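Local coordinates for protein cofilin (PDB 5IVU) that probably binds actin, as a bacterial member of the ADF/cofilin family of cytoskeletal proteins, at residues A[8-13]-A[37-42]; A[29-34]-A[65-70]. All blocks are in the same frame, centred on the assembly; numbering follows the deposited sequence.

Contact 1 of 2, residues A[8-13]-A[37-42]; sequences TLNDAC and NTEIAV
T8 lies beside E39 and L9 beside I40 in a short parallel ladder that adds the first strand of the chain to the edge of strand 39-46. Three backbone bonds form the ladder. T8 N donates to T38 O at 3.0 Å, I40 N to T8 O at 3.0 Å, and N10 N to I40 O at 3.2 Å, so I40 uses both its amide and its carbonyl toward segment 8-13.

The side chain of N10 then reaches across the strand edge. Its CB sits 3.2 Å from I40 O, the same oxygen that receives N10 N. CG is anti to the backbone N (chi1 -165°), which carries the amide toward the carboxylate of E39. At the tip, ND2 comes to 3.7 Å from E39 OE2, too far for a hydrogen bond, so the two polar groups merely lie near each other, turned 50° against each other; the methyl of A41 lies a little farther from ND2. On the same side of the sheet, T8 CG2 touches E39 CB at 3.8 Å.

L9 and I40 project from the opposite side, where L9 CD1 meets I40 CB and both residues touch helix 96-112. As segment 8-13 turns into helix 11-21, C13 brings its SG to 3.6 Å from I40 O and 4.2 Å from I40 CG2, while V42 CG2 packs against C13 CA. The main-chain bonds therefore fix the register, with an apolar side turned to the helices and a polar one, carrying T8 and E39, at the protein surface.

Contact 2 of 2, residues A[29-34]-A[65-70]; sequences IIFHLN and WAVYDL
F31 and W65 form one of two hydrogen-bonded pairs in an antiparallel ladder, and I29 and V67 form the other. At I29 and V67 both bonds run in the carbonyl planes, I29 N giving to V67 O at 2.9 Å. At F31 and W65 the donors lie above the carbonyl planes instead, F31 N reaching W65 O at 2.8 Å from 37° out and W65 N bonding likewise to F31 O. Between them, A66 CA makes a CA-H...O contact with I29 O at 3.1 Å.

The apolar contacts fall on two sides. With A66, I30 makes a small patch, CD1 to CB at 3.9 Å. Across the sheet, the F31 ring presents its edge to V67 CG2, 3.9 Å from CE1, and one face to I29 CG2. With CG of W65 opposite its carbonyl carbon (chi1 -51°), the indole swings toward strand 28-33, its edge met by L33 CD1, 3.4 Å from CH2, and by F31 CB near CE3; helix 96-112 adds Y102 and L109. Cutting W65 back to an alanine would probably leave L33 CD1 and F31 CB without their aromatic neighbour and open a gap toward helix 96-112.

Y68, on the side of I30 and A66, packs on Y51 and F54 of helix 51-57. This buried pairing of inner strands, with helices on both faces, is characteristic of the central mixed sheet of the ADF-homology fold.

How the contacts relate
From the N terminus, strand 8-9 leads into helix 11-21 and strand 28-33, and the chain then returns as strand 39-46, whose start closes the loop of contact 1. Contact 2 begins within that loop, at 29-34, and closes only at 65-70, after helix 51-57; the two loops therefore cross rather than nest. Strands 39-46 and 28-33, one from each contact, are neighbours in the sheet and join them directly: H32 N meets A41 O at 2.9 Å, E39 N meets N34 OD1 and I40 CG2 packs on W65 CZ3. Together the contacts tie the sheet edge at 8-9 to inner strand 64-72.

Contact 1 of 2, residues A[8-13]-A[37-42]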
loop_
_atom_site.group_PDB
_atom_site.type_symbol
_atom_site.label_atom_id
_atom_site.label_comp_id
_atom_site.label_asym_id
_atom_site.label_seq_id
_atom_site.Cartn_x
_atom_site.Cartn_y
_atom_site.Cartn_z
ATOM N N THR A 8 2.690 -0.120 17.504
ATOM C CA THR A 8 1.259 -0.378 17.682
ATOM C C THR A 8 0.470 0.018 16.414
ATOM O O THR A 8 0.811 0.980 15.722
ATOM C CB THR A 8 0.742 0.343 18.960
ATOM O OG1 THR A 8 -0.447 -0.294 19.433
ATOM C CG2 THR A 8 0.475 1.838 18.733
ATOM N N LEU A 9 -0.574 -0.742 16.107
ATOM C CA LEU A 9 -1.413 -0.473 14.936
ATOM C C LEU A 9 -2.583 0.443 15.303
ATOM O O LEU A 9 -3.354 0.135 16.215
ATOM C CB LEU A 9 -1.943 -1.796 14.380
ATOM C CG LEU A 9 -2.812 -1.778 13.127
ATOM C CD1 LEU A 9 -2.056 -1.200 11.950
ATOM C CD2 LEU A 9 -3.270 -3.192 12.826
ATOM N N ASN A 10 -2.719 1.551 14.582
ATOM C CA ASN A 10 -3.848 2.464 14.764
ATOM C C ASN A 10 -5.168 1.829 14.273
ATOM O O ASN A 10 -5.196 1.142 13.246
ATOM C CB ASN A 10 -3.536 3.787 14.059
ATOM C CG ASN A 10 -4.459 4.925 14.464
ATOM O OD1 ASN A 10 -5.265 4.813 15.389
ATOM N ND2 ASN A 10 -4.319 6.049 13.772
ATOM N N ASP A 11 -6.247 2.032 15.038
ATOM C CA ASP A 11 -7.580 1.491 14.698
ATOM C C ASP A 11 -8.069 1.975 13.334
ATOM O O ASP A 11 -8.750 1.233 12.617
ATOM C CB ASP A 11 -8.632 1.878 15.760
ATOM C CG ASP A 11 -8.415 1.196 17.103
ATOM O OD1 ASP A 11 -7.899 0.054 17.150
ATOM O OD2 ASP A 11 -8.785 1.809 18.126
ATOM N N ALA A 12 -7.708 3.212 12.988
ATOM C CA ALA A 12 -8.040 3.821 11.689
ATOM C C ALA A 12 -7.504 3.074 10.452
ATOM O O ALA A 12 -8.056 3.224 9.362
ATOM C CB ALA A 12 -7.566 5.263 11.659
ATOM N N CYS A 13 -6.441 2.282 10.617
ATOM C CA CYS A 13 -5.895 1.486 9.519
ATOM C C CYS A 13 -6.901 0.458 8.995
ATOM O O CYS A 13 -7.239 0.479 7.798
ATOM C CB CYS A 13 -4.588 0.785 9.928
ATOM S SG CYS A 13 -3.204 1.913 10.199
ATOM N N ASN A 37 9.547 4.207 14.406
ATOM C CA ASN A 37 8.861 4.988 15.446
ATOM C C ASN A 37 7.663 4.174 15.998
ATOM O O ASN A 37 7.625 2.961 15.800
ATOM C CB ASN A 37 8.467 6.396 14.884
ATOM C CG ASN A 37 8.647 7.539 15.894
ATOM O OD1 ASN A 37 8.874 7.321 17.085
ATOM N ND2 ASN A 37 8.527 8.780 15.408
ATOM N N THR A 38 6.698 4.818 16.666
ATOM C CA THR A 38 5.790 4.131 17.617
ATOM C C THR A 38 4.450 3.561 17.110
ATOM O O THR A 38 3.938 2.615 17.722
ATOM C CB THR A 38 5.451 5.067 18.800
ATOM O OG1 THR A 38 4.843 6.269 18.301
ATOM C CG2 THR A 38 6.710 5.419 19.582
ATOM N N GLU A 39 3.871 4.133 16.044
ATOM C CA GLU A 39 2.596 3.637 15.496
ATOM C C GLU A 39 2.527 3.637 13.965
ATOM O O GLU A 39 3.083 4.521 13.303
ATOM C CB GLU A 39 1.396 4.402 16.086
ATOM C CG GLU A 39 1.001 5.707 15.387
ATOM C CD GLU A 39 -0.180 6.413 16.049
ATOM O OE1 GLU A 39 -0.253 6.459 17.299
ATOM O OE2 GLU A 39 -1.034 6.950 15.314
ATOM N N ILE A 40 1.822 2.640 13.424
ATOM C CA ILE A 40 1.475 2.599 12.007
ATOM C C ILE A 40 0.141 3.337 11.838
ATOM O O ILE A 40 -0.813 3.075 12.570
ATOM C CB ILE A 40 1.341 1.155 11.483
ATOM C CG1 ILE A 40 2.648 0.370 11.693
ATOM C CG2 ILE A 40 0.963 1.155 9.999
ATOM C CD1 ILE A 40 2.488 -1.137 11.617
ATOM N N ALA A 41 0.086 4.249 10.873
ATOM C CA ALA A 41 -1.053 5.141 10.686
ATOM C C ALA A 41 -1.344 5.325 9.211
ATOM O O ALA A 41 -0.500 5.006 8.365
ATOM C CB ALA A 41 -0.768 6.498 11.329
ATOM N N VAL A 42 -2.537 5.856 8.920
ATOM C CA VAL A 42 -2.947 6.209 7.566
ATOM C C VAL A 42 -2.337 7.553 7.242
ATOM O O VAL A 42 -2.661 8.529 7.893
ATOM C CB VAL A 42 -4.489 6.316 7.434
ATOM C CG1 VAL A 42 -4.898 6.798 6.038
ATOM C CG2 VAL A 42 -5.148 4.977 7.757
#

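Contact 2 of 2, residues A[29-34]-A[65-70]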
loop_
_atom_site.group_PDB
_atom_site.type_symbol
_atom_site.label_atom_id
_atom_site.label_comp_id
_atom_site.label_asym_id
_atom_site.label_seq_id
_atom_site.Cartn_x
_atom_site.Cartn_y
_atom_site.Cartn_z
ATOM N N ILE A 29 -5.137 3.457 -0.344
ATOM C CA ILE A 29 -4.742 3.974 0.973
ATOM C C ILE A 29 -3.209 3.899 1.094
ATOM O O ILE A 29 -2.604 2.885 0.732
ATOM C CB ILE A 29 -5.352 3.141 2.130
ATOM C CG1 ILE A 29 -6.875 3.065 2.014
ATOM C CG2 ILE A 29 -4.960 3.727 3.484
ATOM C CD1 ILE A 29 -7.518 2.101 2.993
ATOM N N ILE A 30 -2.601 4.965 1.620
ATOM C CA ILE A 30 -1.167 5.001 1.919
ATOM C C ILE A 30 -0.970 4.947 3.436
ATOM O O ILE A 30 -1.466 5.807 4.148
ATOM C CB ILE A 30 -0.496 6.280 1.367
ATOM C CG1 ILE A 30 -0.821 6.499 -0.125
ATOM C CG2 ILE A 30 1.017 6.221 1.581
ATOM C CD1 ILE A 30 -0.171 5.508 -1.079
ATOM N N PHE A 31 -0.261 3.928 3.917
ATOM C CA PHE A 31 0.108 3.802 5.336
ATOM C C PHE A 31 1.580 4.151 5.541
ATOM O O PHE A 31 2.390 4.017 4.618
ATOM C CB PHE A 31 -0.129 2.378 5.837
ATOM C CG PHE A 31 -1.498 1.851 5.542
ATOM C CD1 PHE A 31 -1.761 1.176 4.356
ATOM C CD2 PHE A 31 -2.532 2.025 6.456
ATOM C CE1 PHE A 31 -3.031 0.690 4.083
ATOM C CE2 PHE A 31 -3.803 1.539 6.190
ATOM C CZ PHE A 31 -4.054 0.870 5.003
ATOM N N HIS A 32 1.912 4.559 6.766
ATOM C CA HIS A 32 3.278 4.969 7.129
ATOM C C HIS A 32 3.537 4.839 8.644
ATOM O O HIS A 32 2.594 4.673 9.416
ATOM C CB HIS A 32 3.559 6.392 6.594
ATOM C CG HIS A 32 3.002 7.506 7.435
ATOM N ND1 HIS A 32 1.760 7.456 8.038
ATOM C CD2 HIS A 32 3.508 8.729 7.725
ATOM C CE1 HIS A 32 1.542 8.584 8.688
ATOM N NE2 HIS A 32 2.588 9.373 8.515
ATOM N N LEU A 33 4.808 4.870 9.050
ATOM C CA LEU A 33 5.184 5.001 10.486
ATOM C C LEU A 33 5.129 6.460 10.873
ATOM O O LEU A 33 5.517 7.311 10.071
ATOM C CB LEU A 33 6.616 4.541 10.791
ATOM C CG LEU A 33 7.010 3.187 11.343
ATOM C CD1 LEU A 33 5.958 2.173 11.024
ATOM C CD2 LEU A 33 8.377 2.756 10.827
ATOM N N ASN A 34 4.727 6.744 12.113
ATOM C CA ASN A 34 4.546 8.155 12.556
ATOM C C ASN A 34 5.875 8.926 12.796
ATOM O O ASN A 34 6.945 8.345 13.057
ATOM C CB ASN A 34 3.643 8.254 13.825
ATOM C CG ASN A 34 4.280 7.582 15.057
ATOM O OD1 ASN A 34 5.009 6.593 14.940
ATOM N ND2 ASN A 34 4.021 8.136 16.242
ATOM N N TRP A 65 3.782 1.659 3.068
ATOM C CA TRP A 65 2.898 0.578 2.636
ATOM C C TRP A 65 1.680 1.195 1.970
ATOM O O TRP A 65 1.353 2.354 2.209
ATOM C CB TRP A 65 2.436 -0.299 3.798
ATOM C CG TRP A 65 3.523 -0.805 4.682
ATOM C CD1 TRP A 65 4.365 -1.842 4.436
ATOM C CD2 TRP A 65 3.858 -0.314 5.976
ATOM N NE1 TRP A 65 5.218 -2.014 5.488
ATOM C CE2 TRP A 65 4.926 -1.090 6.452
ATOM C CE3 TRP A 65 3.353 0.712 6.785
ATOM C CZ2 TRP A 65 5.511 -0.879 7.704
ATOM C CZ3 TRP A 65 3.940 0.930 8.034
ATOM C CH2 TRP A 65 5.009 0.132 8.474
ATOM N N ALA A 66 1.012 0.416 1.132
ATOM C CA ALA A 66 -0.232 0.872 0.532
ATOM C C ALA A 66 -1.131 -0.291 0.238
ATOM O O ALA A 66 -0.667 -1.425 0.132
ATOM C CB ALA A 66 0.035 1.642 -0.741
ATOM N N VAL A 67 -2.420 0.006 0.115
ATOM C CA VAL A 67 -3.383 -0.922 -0.460
ATOM C C VAL A 67 -4.013 -0.236 -1.671
ATOM O O VAL A 67 -4.344 0.946 -1.609
ATOM C CB VAL A 67 -4.447 -1.355 0.562
ATOM C CG1 VAL A 67 -5.563 -2.135 -0.115
ATOM C CG2 VAL A 67 -3.793 -2.206 1.640
ATOM N N TYR A 68 -4.141 -0.985 -2.768
ATOM C CA TYR A 68 -4.713 -0.477 -4.005
ATOM C C TYR A 68 -5.786 -1.443 -4.484
ATOM O O TYR A 68 -5.557 -2.649 -4.539
ATOM C CB TYR A 68 -3.631 -0.314 -5.094
ATOM C CG TYR A 68 -4.105 0.563 -6.229
ATOM C CD1 TYR A 68 -4.825 0.025 -7.299
ATOM C CD2 TYR A 68 -3.877 1.937 -6.213
ATOM C CE1 TYR A 68 -5.289 0.830 -8.331
ATOM C CE2 TYR A 68 -4.332 2.748 -7.238
ATOM C CZ TYR A 68 -5.045 2.196 -8.294
ATOM O OH TYR A 68 -5.508 2.981 -9.324
ATOM N N ASP A 69 -6.953 -0.907 -4.826
ATOM C CA ASP A 69 -8.052 -1.712 -5.337
ATOM C C ASP A 69 -7.873 -1.817 -6.843
ATOM O O ASP A 69 -8.402 -1.019 -7.606
ATOM C CB ASP A 69 -9.409 -1.107 -4.956
ATOM C CG ASP A 69 -10.581 -2.008 -5.318
ATOM O OD1 ASP A 69 -10.403 -3.252 -5.434
ATOM O OD2 ASP A 69 -11.693 -1.469 -5.513
ATOM N N LEU A 70 -7.104 -2.818 -7.255
ATOM C CA LEU A 70 -6.663 -2.954 -8.631
ATOM C C LEU A 70 -7.742 -3.582 -9.489
ATOM O O LEU A 70 -8.182 -4.688 -9.213
ATOM C CB LEU A 70 -5.402 -3.819 -8.680
ATOM C CG LEU A 70 -4.616 -3.850 -9.987
ATOM C CD1 LEU A 70 -3.873 -2.546 -10.210
ATOM C CD2 LEU A 70 -3.653 -5.020 -9.961
#